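Long-range contacts in serine protease inhibitor 1 (Coprinopsis cinerea, PDB 3VWC), which probably inhibits serine-type endopeptidases and folds as a beta-trefoil: residues P90-N95 and P132-A137; W108-D113 and E139-T144; D53-Y58 and W84-Q89. One frame throughout, in Å; residues are numbered along the deposited sequence. Where two conformers were deposited one is given.

Contact 1 (P90-N95 and P132-A137)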
loop_
_atom_site.group_PDB
_atom_site.type_symbol
_atom_site.label_atom_id
_atom_site.label_comp_id
_atom_site.label_asym_id
_atom_site.label_seq_id
_atom_site.Cartn_x
_atom_site.Cartn_y
_atom_site.Cartn_z
ATOM N N PRO A 90 9.813 -12.275 5.857
ATOM C CA PRO A 90 11.252 -12.430 5.538
ATOM C C PRO A 90 11.580 -13.571 4.565
ATOM O O PRO A 90 12.613 -13.537 3.914
ATOM C CB PRO A 90 11.879 -12.808 6.881
ATOM C CG PRO A 90 10.925 -12.430 7.914
ATOM C CD PRO A 90 9.533 -12.361 7.309
ATOM N N GLN A 91 10.653 -14.521 4.465
ATOM C CA GLN A 91 10.719 -15.622 3.507
ATOM C C GLN A 91 10.618 -15.134 2.081
ATOM O O GLN A 91 10.900 -15.902 1.126
ATOM C CB GLN A 91 9.671 -16.714 3.833
ATOM C CG GLN A 91 8.215 -16.295 3.515
ATOM C CD GLN A 91 7.484 -15.543 4.646
ATOM O OE1 GLN A 91 8.079 -14.889 5.498
ATOM N NE2 GLN A 91 6.150 -15.579 4.589
ATOM N N HIS A 92 10.206 -13.859 1.919
ATOM C CA HIS A 92 10.077 -13.244 0.596
ATOM C C HIS A 92 11.113 -12.152 0.339
ATOM O O HIS A 92 11.076 -11.466 -0.699
ATOM C CB HIS A 92 8.657 -12.697 0.346
ATOM C CG HIS A 92 7.610 -13.751 0.300
ATOM N ND1 HIS A 92 7.507 -14.651 -0.741
ATOM C CD2 HIS A 92 6.565 -14.007 1.120
ATOM C CE1 HIS A 92 6.465 -15.441 -0.525
ATOM N NE2 HIS A 92 5.892 -15.081 0.607
ATOM N N GLY A 93 11.948 -11.920 1.338
ATOM C CA GLY A 93 13.046 -10.952 1.234
ATOM C C GLY A 93 13.042 -9.958 2.368
ATOM O O GLY A 93 12.022 -9.775 3.056
ATOM N N GLU A 94 14.178 -9.289 2.563
ATOM C CA GLU A 94 14.456 -8.600 3.826
ATOM C C GLU A 94 13.506 -7.453 4.191
ATOM O O GLU A 94 13.226 -7.225 5.380
ATOM C CB GLU A 94 15.907 -8.108 3.866
ATOM C CG GLU A 94 16.623 -8.549 5.112
ATOM C CD GLU A 94 18.108 -8.384 4.981
ATOM O OE1 GLU A 94 18.846 -9.331 5.337
ATOM O OE2 GLU A 94 18.525 -7.341 4.432
ATOM N N ASN A 95 13.112 -6.683 3.176
ATOM C CA ASN A 95 12.316 -5.454 3.327
ATOM C C ASN A 95 10.911 -5.636 2.707
ATOM O O ASN A 95 10.281 -4.672 2.236
ATOM C CB ASN A 95 13.060 -4.320 2.614
ATOM C CG ASN A 95 14.346 -3.962 3.307
ATOM O OD1 ASN A 95 14.408 -3.905 4.530
ATOM N ND2 ASN A 95 15.406 -3.809 2.526
ATOM N N PRO A 132 6.646 -21.214 6.591
ATOM C CA PRO A 132 5.631 -20.161 6.719
ATOM C C PRO A 132 4.774 -20.035 5.449
ATOM O O PRO A 132 5.141 -20.598 4.418
ATOM C CB PRO A 132 6.490 -18.896 6.874
ATOM C CG PRO A 132 7.694 -19.168 6.043
ATOM C CD PRO A 132 7.978 -20.682 6.261
ATOM N N PRO A 133 3.630 -19.361 5.533
ATOM C CA PRO A 133 2.827 -19.151 4.339
ATOM C C PRO A 133 3.606 -18.457 3.242
ATOM O O PRO A 133 4.528 -17.650 3.515
ATOM C CB PRO A 133 1.677 -18.259 4.811
ATOM C CG PRO A 133 1.647 -18.448 6.305
ATOM C CD PRO A 133 3.088 -18.647 6.706
ATOM N N ARG A 134 3.367 -18.871 2.012
ATOM C CA ARG A 134 3.992 -18.161 0.915
ATOM C C ARG A 134 2.948 -17.361 0.142
ATOM O O ARG A 134 1.938 -17.889 -0.309
ATOM C CB ARG A 134 4.742 -19.128 0.003
ATOM C CG ARG A 134 6.091 -19.516 0.665
ATOM C CD ARG A 134 7.187 -19.963 -0.304
ATOM N NE ARG A 134 7.741 -18.901 -1.169
ATOM C CZ ARG A 134 8.773 -18.107 -0.859
ATOM N NH1 ARG A 134 9.338 -18.166 0.347
ATOM N NH2 ARG A 134 9.209 -17.210 -1.759
ATOM N N TYR A 135 3.151 -16.049 0.110
ATOM C CA TYR A 135 2.177 -15.167 -0.499
ATOM C C TYR A 135 2.494 -15.004 -1.980
ATOM O O TYR A 135 3.658 -14.936 -2.380
ATOM C CB TYR A 135 2.290 -13.817 0.187
ATOM C CG TYR A 135 1.803 -13.828 1.601
ATOM C CD1 TYR A 135 0.487 -13.454 1.885
ATOM C CD2 TYR A 135 2.629 -14.241 2.668
ATOM C CE1 TYR A 135 0.026 -13.429 3.213
ATOM C CE2 TYR A 135 2.166 -14.254 3.970
ATOM C CZ TYR A 135 0.852 -13.909 4.226
ATOM O OH TYR A 135 0.370 -13.893 5.512
ATOM N N PRO A 136 1.458 -14.855 -2.794
ATOM C CA PRO A 136 1.689 -14.422 -4.171
ATOM C C PRO A 136 2.267 -13.001 -4.233
ATOM O O PRO A 136 1.995 -12.165 -3.345
ATOM C CB PRO A 136 0.283 -14.454 -4.797
ATOM C CG PRO A 136 -0.618 -14.159 -3.592
ATOM C CD PRO A 136 0.024 -14.886 -2.427
ATOM N N ALA A 137 3.015 -12.692 -5.297
ATOM C CA ALA A 137 3.644 -11.394 -5.397
ATOM C C ALA A 137 2.647 -10.230 -5.402
ATOM O O ALA A 137 3.034 -9.071 -5.057
ATOM C CB ALA A 137 4.504 -11.322 -6.696
#
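Gln91 and His92 meet Pro132 to Tyr135 where two surface loops of a beta-trefoil run against each other. Residues 90-92 form a short 3-10 segment in the connection between strands 84-88 and 96-101, and the bond from Gly93 N to Pro90 O closes it. The proline-rich run 132-137, which enters through a cis peptide before Pro132, is irregular. The backbones come nearest where Gln91 CA lies 7.5 Å from Pro132 CA. With the chains that far apart, each bond across the contact joins a side chain to the backbone of the other loop.

Gln91 works at both ends. Its CG stands between the backbone N and the carbonyl carbon (chi1 72°), and a bend at chi2 lays the chain along Pro132, where CB and CG of Gln91 graze CG of the proline. The amide then reaches past the ring, so that NE2 of Gln91 donates to Pro133 O at 2.8 Å, close to the line of the carbonyl bond. The same NE2 also donates to OE1 of Gln89, which fixes the rotation of the amide by two bonds. Arg134 comes back the opposite way: its NH1 gives a hydrogen bond of 2.9 Å to Gln91 O, approaching from above the carbonyl plane rather than along a lone pair.

His92 CE1 lies over one face of the Arg134 guanidinium, 3.4 Å above its plane and offset toward the rim, with ring and guanidinium planes 51° apart. Leu140 packs against both His92 and Tyr135. The imidazole is held by its far nitrogen: His92 NE2 accepts from Tyr135 N at 2.9 Å, the amide lying somewhat out of the ring plane.

Contact 2 (W108-D113 and E139-T144)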
loop_
_atom_site.group_PDB
_atom_site.type_symbol
_atom_site.label_atom_id
_atom_site.label_comp_id
_atom_site.label_asym_id
_atom_site.label_seq_id
_atom_site.Cartn_x
_atom_site.Cartn_y
_atom_site.Cartn_z
ATOM N N TRP A 108 -3.653 -5.012 0.883
ATOM C CA TRP A 108 -3.304 -4.417 -0.403
ATOM C C TRP A 108 -3.047 -5.554 -1.398
ATOM O O TRP A 108 -2.255 -6.488 -1.100
ATOM C CB TRP A 108 -2.069 -3.563 -0.285
ATOM C CG TRP A 108 -2.162 -2.286 0.520
ATOM C CD1 TRP A 108 -3.184 -1.885 1.353
ATOM C CD2 TRP A 108 -1.164 -1.307 0.577
ATOM N NE1 TRP A 108 -2.874 -0.665 1.898
ATOM C CE2 TRP A 108 -1.620 -0.301 1.477
ATOM C CE3 TRP A 108 0.123 -1.179 -0.013
ATOM C CZ2 TRP A 108 -0.832 0.821 1.785
ATOM C CZ3 TRP A 108 0.900 -0.031 0.285
ATOM C CH2 TRP A 108 0.400 0.961 1.168
ATOM N N VAL A 109 -3.549 -5.370 -2.612
ATOM C CA VAL A 109 -3.323 -6.330 -3.697
ATOM C C VAL A 109 -3.108 -5.591 -5.035
ATOM O O VAL A 109 -3.884 -4.690 -5.432
ATOM C CB VAL A 109 -4.532 -7.299 -3.881
ATOM C CG1 VAL A 109 -4.308 -8.244 -5.058
ATOM C CG2 VAL A 109 -4.757 -8.105 -2.600
ATOM N N VAL A 110 -1.985 -5.879 -5.701
ATOM C CA VAL A 110 -1.770 -5.387 -7.081
ATOM C C VAL A 110 -1.970 -6.613 -7.977
ATOM O O VAL A 110 -1.210 -7.591 -7.870
ATOM C CB VAL A 110 -0.330 -4.845 -7.235
ATOM C CG1 VAL A 110 -0.001 -4.556 -8.757
ATOM C CG2 VAL A 110 -0.206 -3.580 -6.451
ATOM N N PRO A 111 -3.024 -6.620 -8.827
ATOM C CA PRO A 111 -3.210 -7.810 -9.684
ATOM C C PRO A 111 -1.995 -8.091 -10.565
ATOM O O PRO A 111 -1.274 -7.172 -11.006
ATOM C CB PRO A 111 -4.411 -7.440 -10.565
ATOM C CG PRO A 111 -5.132 -6.327 -9.837
ATOM C CD PRO A 111 -4.065 -5.578 -9.062
ATOM N N ALA A 112 -1.828 -9.367 -10.911
ATOM C CA ALA A 112 -0.598 -9.758 -11.631
ATOM C C ALA A 112 -0.526 -9.131 -12.985
ATOM O O ALA A 112 0.576 -8.838 -13.500
ATOM C CB ALA A 112 -0.456 -11.265 -11.692
ATOM N N ASP A 113 -1.697 -8.852 -13.551
ATOM C CA ASP A 113 -1.776 -8.212 -14.876
ATOM C C ASP A 113 -1.933 -6.672 -14.796
ATOM O O ASP A 113 -2.409 -6.042 -15.772
ATOM C CB ASP A 113 -2.893 -8.868 -15.718
ATOM C CG ASP A 113 -4.281 -8.514 -15.231
ATOM O OD1 ASP A 113 -5.232 -8.600 -16.031
ATOM O OD2 ASP A 113 -4.418 -8.241 -14.034
ATOM N N GLU A 139 0.513 -9.590 -3.411
ATOM C CA GLU A 139 0.170 -9.163 -2.045
ATOM C C GLU A 139 1.399 -8.721 -1.270
ATOM O O GLU A 139 1.296 -8.396 -0.100
ATOM C CB GLU A 139 -0.507 -10.333 -1.288
ATOM C CG GLU A 139 -1.758 -10.814 -2.052
ATOM C CD GLU A 139 -2.446 -11.980 -1.382
ATOM O OE1 GLU A 139 -1.725 -12.694 -0.619
ATOM O OE2 GLU A 139 -3.613 -12.252 -1.698
ATOM N N LEU A 140 2.541 -8.616 -1.970
ATOM C CA LEU A 140 3.827 -8.275 -1.335
ATOM C C LEU A 140 4.374 -6.934 -1.827
ATOM O O LEU A 140 4.305 -6.624 -3.037
ATOM C CB LEU A 140 4.840 -9.403 -1.619
ATOM C CG LEU A 140 4.391 -10.766 -1.022
ATOM C CD1 LEU A 140 5.434 -11.752 -1.525
ATOM C CD2 LEU A 140 4.368 -10.745 0.526
ATOM N N PHE A 141 4.861 -6.136 -0.891
ATOM C CA PHE A 141 5.403 -4.816 -1.181
ATOM C C PHE A 141 6.773 -4.683 -0.537
ATOM O O PHE A 141 6.947 -5.050 0.604
ATOM C CB PHE A 141 4.424 -3.800 -0.591
ATOM C CG PHE A 141 3.099 -3.876 -1.246
ATOM C CD1 PHE A 141 2.175 -4.845 -0.850
ATOM C CD2 PHE A 141 2.847 -3.204 -2.436
ATOM C CE1 PHE A 141 0.967 -5.033 -1.541
ATOM C CE2 PHE A 141 1.650 -3.364 -3.084
ATOM C CZ PHE A 141 0.729 -4.309 -2.693
ATOM N N THR A 142 7.694 -4.023 -1.233
ATOM C CA THR A 142 8.989 -3.688 -0.657
ATOM C C THR A 142 8.988 -2.276 -0.108
ATOM O O THR A 142 8.658 -1.327 -0.862
ATOM C CB THR A 142 10.111 -3.840 -1.684
ATOM O OG1 THR A 142 10.088 -5.163 -2.219
ATOM C CG2 THR A 142 11.507 -3.634 -1.055
ATOM N N PHE A 143 9.177 -2.125 1.194
ATOM C CA PHE A 143 9.223 -0.794 1.839
ATOM C C PHE A 143 10.698 -0.523 2.115
ATOM O O PHE A 143 11.316 -1.237 2.920
ATOM C CB PHE A 143 8.494 -0.796 3.179
ATOM C CG PHE A 143 7.009 -0.620 3.083
ATOM C CD1 PHE A 143 6.185 -1.599 2.500
ATOM C CD2 PHE A 143 6.409 0.509 3.618
ATOM C CE1 PHE A 143 4.783 -1.461 2.476
ATOM C CE2 PHE A 143 5.034 0.666 3.594
ATOM C CZ PHE A 143 4.203 -0.302 2.996
ATOM N N THR A 144 11.266 0.453 1.403
ATOM C CA THR A 144 12.695 0.763 1.524
ATOM C C THR A 144 12.867 2.136 2.175
ATOM O O THR A 144 12.390 3.158 1.651
ATOM C CB THR A 144 13.408 0.758 0.159
ATOM O OG1 THR A 144 13.216 -0.516 -0.484
ATOM C CG2 THR A 144 14.885 0.932 0.366
HETATM O O HOH W 1 -0.606 -6.892 1.294
#
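Trp108 and Phe141 form the centre of this buried contact, an edge-to-face (T-shaped) pair. The six-membered ring of Trp108 turns its edge to the face of Phe141, with centroids 5.4 Å apart and planes at 84°; CE3 of the indole stands over the middle of the phenyl ring. Both side chains start alike, with CG anti to the carbonyl carbon (chi1 -68° in Trp108, -63° in Phe141), and they cross at a slant. Trp108 CB adds a second touch, 3.6 Å from Phe141 CE1.

Val110 takes the rim of the same phenyl ring. Its CG2 branch, which lies beside the backbone N, comes to the edge of Phe141, 3.9 Å from CE2. Farther along strand 141-145, Phe143 swings its ring end back toward the indole, but CZ of Phe143 stays 4.3 Å from Trp108 CZ3, a looser touch. At the other end Glu139 runs alongside Val109, CG of Glu139 against CG2 of Val109, and its carboxylate continues to Ile126 N, which OE2 accepts from.

A water lies 2.9 Å from Trp108 O and 2.8 Å from Glu139 O, within hydrogen-bonding distance of both. The chemistry is thus that of an interior of the trefoil: aromatic and aliphatic surfaces supply the cohesion between the segments, while the polar link between them runs through a water near both carbonyls, and Trp108 pairs its backbone with Val99.

Contact 3 (D53-Y58 and W84-Q89)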
loop_
_atom_site.group_PDB
_atom_site.type_symbol
_atom_site.label_atom_id
_atom_site.label_comp_id
_atom_site.label_asym_id
_atom_site.label_seq_id
_atom_site.Cartn_x
_atom_site.Cartn_y
_atom_site.Cartn_z
ATOM N N ASP A 53 -1.494 -0.013 18.152
ATOM C CA ASP A 53 -0.887 -1.275 17.743
ATOM C C ASP A 53 -0.968 -1.494 16.233
ATOM O O ASP A 53 -1.045 -2.624 15.755
ATOM C CB ASP A 53 -1.555 -2.456 18.463
ATOM C CG ASP A 53 -1.128 -2.578 19.914
ATOM O OD1 ASP A 53 0.064 -2.889 20.171
ATOM O OD2 ASP A 53 -1.992 -2.360 20.796
ATOM N N ALA A 54 -1.073 -0.409 15.480
ATOM C CA ALA A 54 -1.165 -0.529 14.021
ATOM C C ALA A 54 -0.477 0.692 13.421
ATOM O O ALA A 54 0.216 1.430 14.122
ATOM C CB ALA A 54 -2.641 -0.597 13.592
ATOM N N TYR A 55 -0.667 0.915 12.126
ATOM C CA TYR A 55 0.036 1.999 11.436
ATOM C C TYR A 55 -0.917 2.796 10.579
ATOM O O TYR A 55 -1.946 2.276 10.103
ATOM C CB TYR A 55 1.182 1.467 10.560
ATOM C CG TYR A 55 2.223 0.749 11.384
ATOM C CD1 TYR A 55 3.315 1.444 11.910
ATOM C CD2 TYR A 55 2.098 -0.610 11.639
ATOM C CE1 TYR A 55 4.239 0.792 12.772
ATOM C CE2 TYR A 55 2.996 -1.269 12.503
ATOM C CZ TYR A 55 4.068 -0.579 13.021
ATOM O OH TYR A 55 4.976 -1.247 13.826
ATOM N N ILE A 56 -0.612 4.087 10.480
ATOM C CA ILE A 56 -1.261 4.949 9.494
ATOM C C ILE A 56 -0.253 5.275 8.409
ATOM O O ILE A 56 0.907 5.496 8.681
ATOM C CB ILE A 56 -1.781 6.273 10.117
ATOM C CG1 ILE A 56 -2.684 5.993 11.302
ATOM C CG2 ILE A 56 -2.508 7.101 9.046
ATOM C CD1 ILE A 56 -3.042 7.237 12.081
ATOM N N LEU A 57 -0.680 5.194 7.133
ATOM C CA LEU A 57 0.254 5.278 6.027
ATOM C C LEU A 57 -0.114 6.464 5.127
ATOM O O LEU A 57 -1.224 6.504 4.589
ATOM C CB LEU A 57 0.212 3.956 5.211
ATOM C CG LEU A 57 0.488 2.706 6.088
ATOM C CD1 LEU A 57 0.090 1.404 5.356
ATOM C CD2 LEU A 57 1.933 2.661 6.429
ATOM N N TYR A 58 0.857 7.335 4.917
ATOM C CA TYR A 58 0.578 8.596 4.224
ATOM C C TYR A 58 1.268 8.640 2.863
ATOM O O TYR A 58 2.462 8.404 2.763
ATOM C CB TYR A 58 0.974 9.827 5.065
ATOM C CG TYR A 58 0.128 10.097 6.299
ATOM C CD1 TYR A 58 -0.991 10.954 6.262
ATOM C CD2 TYR A 58 0.412 9.453 7.488
ATOM C CE1 TYR A 58 -1.752 11.197 7.407
ATOM C CE2 TYR A 58 -0.325 9.702 8.635
ATOM C CZ TYR A 58 -1.418 10.565 8.586
ATOM O OH TYR A 58 -2.209 10.747 9.723
ATOM N N TRP A 84 -3.615 0.171 9.531
ATOM C CA TRP A 84 -3.060 -1.004 8.789
ATOM C C TRP A 84 -2.070 -1.796 9.647
ATOM O O TRP A 84 -1.288 -1.206 10.437
ATOM C CB TRP A 84 -2.303 -0.504 7.543
ATOM C CG TRP A 84 -3.207 0.295 6.621
ATOM C CD1 TRP A 84 -3.414 1.641 6.660
ATOM C CD2 TRP A 84 -4.080 -0.226 5.613
ATOM N NE1 TRP A 84 -4.337 2.003 5.697
ATOM C CE2 TRP A 84 -4.762 0.878 5.035
ATOM C CE3 TRP A 84 -4.335 -1.524 5.117
ATOM C CZ2 TRP A 84 -5.713 0.733 4.025
ATOM C CZ3 TRP A 84 -5.306 -1.673 4.083
ATOM C CH2 TRP A 84 -5.948 -0.524 3.522
ATOM N N ILE A 85 -2.116 -3.109 9.445
ATOM C CA ILE A 85 -1.184 -4.052 10.076
ATOM C C ILE A 85 -0.126 -4.330 9.003
ATOM O O ILE A 85 -0.441 -4.800 7.875
ATOM C CB ILE A 85 -1.928 -5.337 10.493
ATOM C CG1 ILE A 85 -3.073 -5.022 11.477
ATOM C CG2 ILE A 85 -0.946 -6.415 11.079
ATOM C CD1 ILE A 85 -2.669 -4.344 12.764
ATOM N N VAL A 86 1.108 -3.952 9.307
ATOM C CA VAL A 86 2.200 -4.036 8.365
ATOM C C VAL A 86 3.165 -5.111 8.866
ATOM O O VAL A 86 3.730 -4.973 9.953
ATOM C CB VAL A 86 2.889 -2.695 8.146
ATOM C CG1 VAL A 86 3.999 -2.821 7.116
ATOM C CG2 VAL A 86 1.854 -1.594 7.713
ATOM N N THR A 87 3.291 -6.208 8.109
ATOM C CA THR A 87 3.990 -7.364 8.677
ATOM C C THR A 87 5.149 -7.754 7.763
ATOM O O THR A 87 4.927 -8.045 6.571
ATOM C CB THR A 87 3.021 -8.552 8.757
ATOM O OG1 THR A 87 1.841 -8.187 9.517
ATOM C CG2 THR A 87 3.682 -9.708 9.515
ATOM N N HIS A 88 6.335 -7.943 8.336
ATOM C CA HIS A 88 7.470 -8.448 7.592
ATOM C C HIS A 88 7.152 -9.885 7.117
ATOM O O HIS A 88 6.642 -10.719 7.904
ATOM C CB HIS A 88 8.680 -8.593 8.527
ATOM C CG HIS A 88 9.555 -7.388 8.589
ATOM N ND1 HIS A 88 10.555 -7.152 7.665
ATOM C CD2 HIS A 88 9.651 -6.402 9.510
ATOM C CE1 HIS A 88 11.198 -6.045 7.995
ATOM N NE2 HIS A 88 10.674 -5.576 9.113
ATOM N N GLN A 89 7.537 -10.178 5.885
ATOM C CA GLN A 89 7.523 -11.556 5.356
ATOM C C GLN A 89 8.929 -11.899 4.889
ATOM O O GLN A 89 9.218 -11.904 3.696
ATOM C CB GLN A 89 6.510 -11.723 4.213
ATOM C CG GLN A 89 5.105 -11.204 4.576
ATOM C CD GLN A 89 4.437 -12.029 5.676
ATOM O OE1 GLN A 89 4.859 -13.163 5.995
ATOM N NE2 GLN A 89 3.384 -11.450 6.300
HETATM O O HOH W 2 -3.555 4.942 6.616
#
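Tyr55 and Val86 cross at about a right angle, with Tyr55 CD2 4.1 Å from CG2 of Val86. Leu57 and Trp84 repeat the perpendicular crossing: in the conformer given, Leu57 CD1 lies 3.7 Å from Trp84 CG, approaching the indole obliquely, and it also neighbours Val86 CG2. Leu57 was modelled in two conformers, so the detail of this packing is less certain.

Ala54 and Ile85 meet at the outer margin. The CB bond of Ile85 points away from the other strand, yet its bent chain brings CD1 back to Ala54 CB at 3.8 Å.

Between these groups the backbones touch once. Tyr55 and Trp84 make a single antiparallel hydrogen-bonded pair: Tyr55 N donates to Trp84 O at 2.8 Å, and Trp84 N to Tyr55 O at 2.7 Å, both donors lying in the plane of the carbonyl they reach. The strands then diverge, their directions 103° apart. At the edge of the indole, in its plane, a water accepts from Leu57 N at 2.9 Å and only weakly from Trp84 NE1, whose stronger partner is Val64 O, while Tyr55 OH bonds to Ile2 N. A lone bridge between steeply crossing strands, with large apolar side chains turned inward beside it, fits the closed, strongly twisted barrel of a beta-trefoil.

How the contacts relate
Contact 1 lies at the surface, whereas contacts 2 and 3 are buried, and the chemistry follows. Side chains bonding to opposing backbone tie the loops of contact 1; aromatic packing and a bridging water serve contact 2; contact 3 adds a true backbone pair to its apolar packing. Contacts 2 and 3 both reach the large antiparallel sheet and meet where Trp108 NE1 comes 3.4 Å from Trp84 CZ3 in an edge-to-face tryptophan pair. Contact 1 joins contact 2 through a probable hydrogen bond between Asn95 O and Phe143 N. Gln89, at the end of 84-89, touches Tyr135 and so brings contact 3 against contact 1.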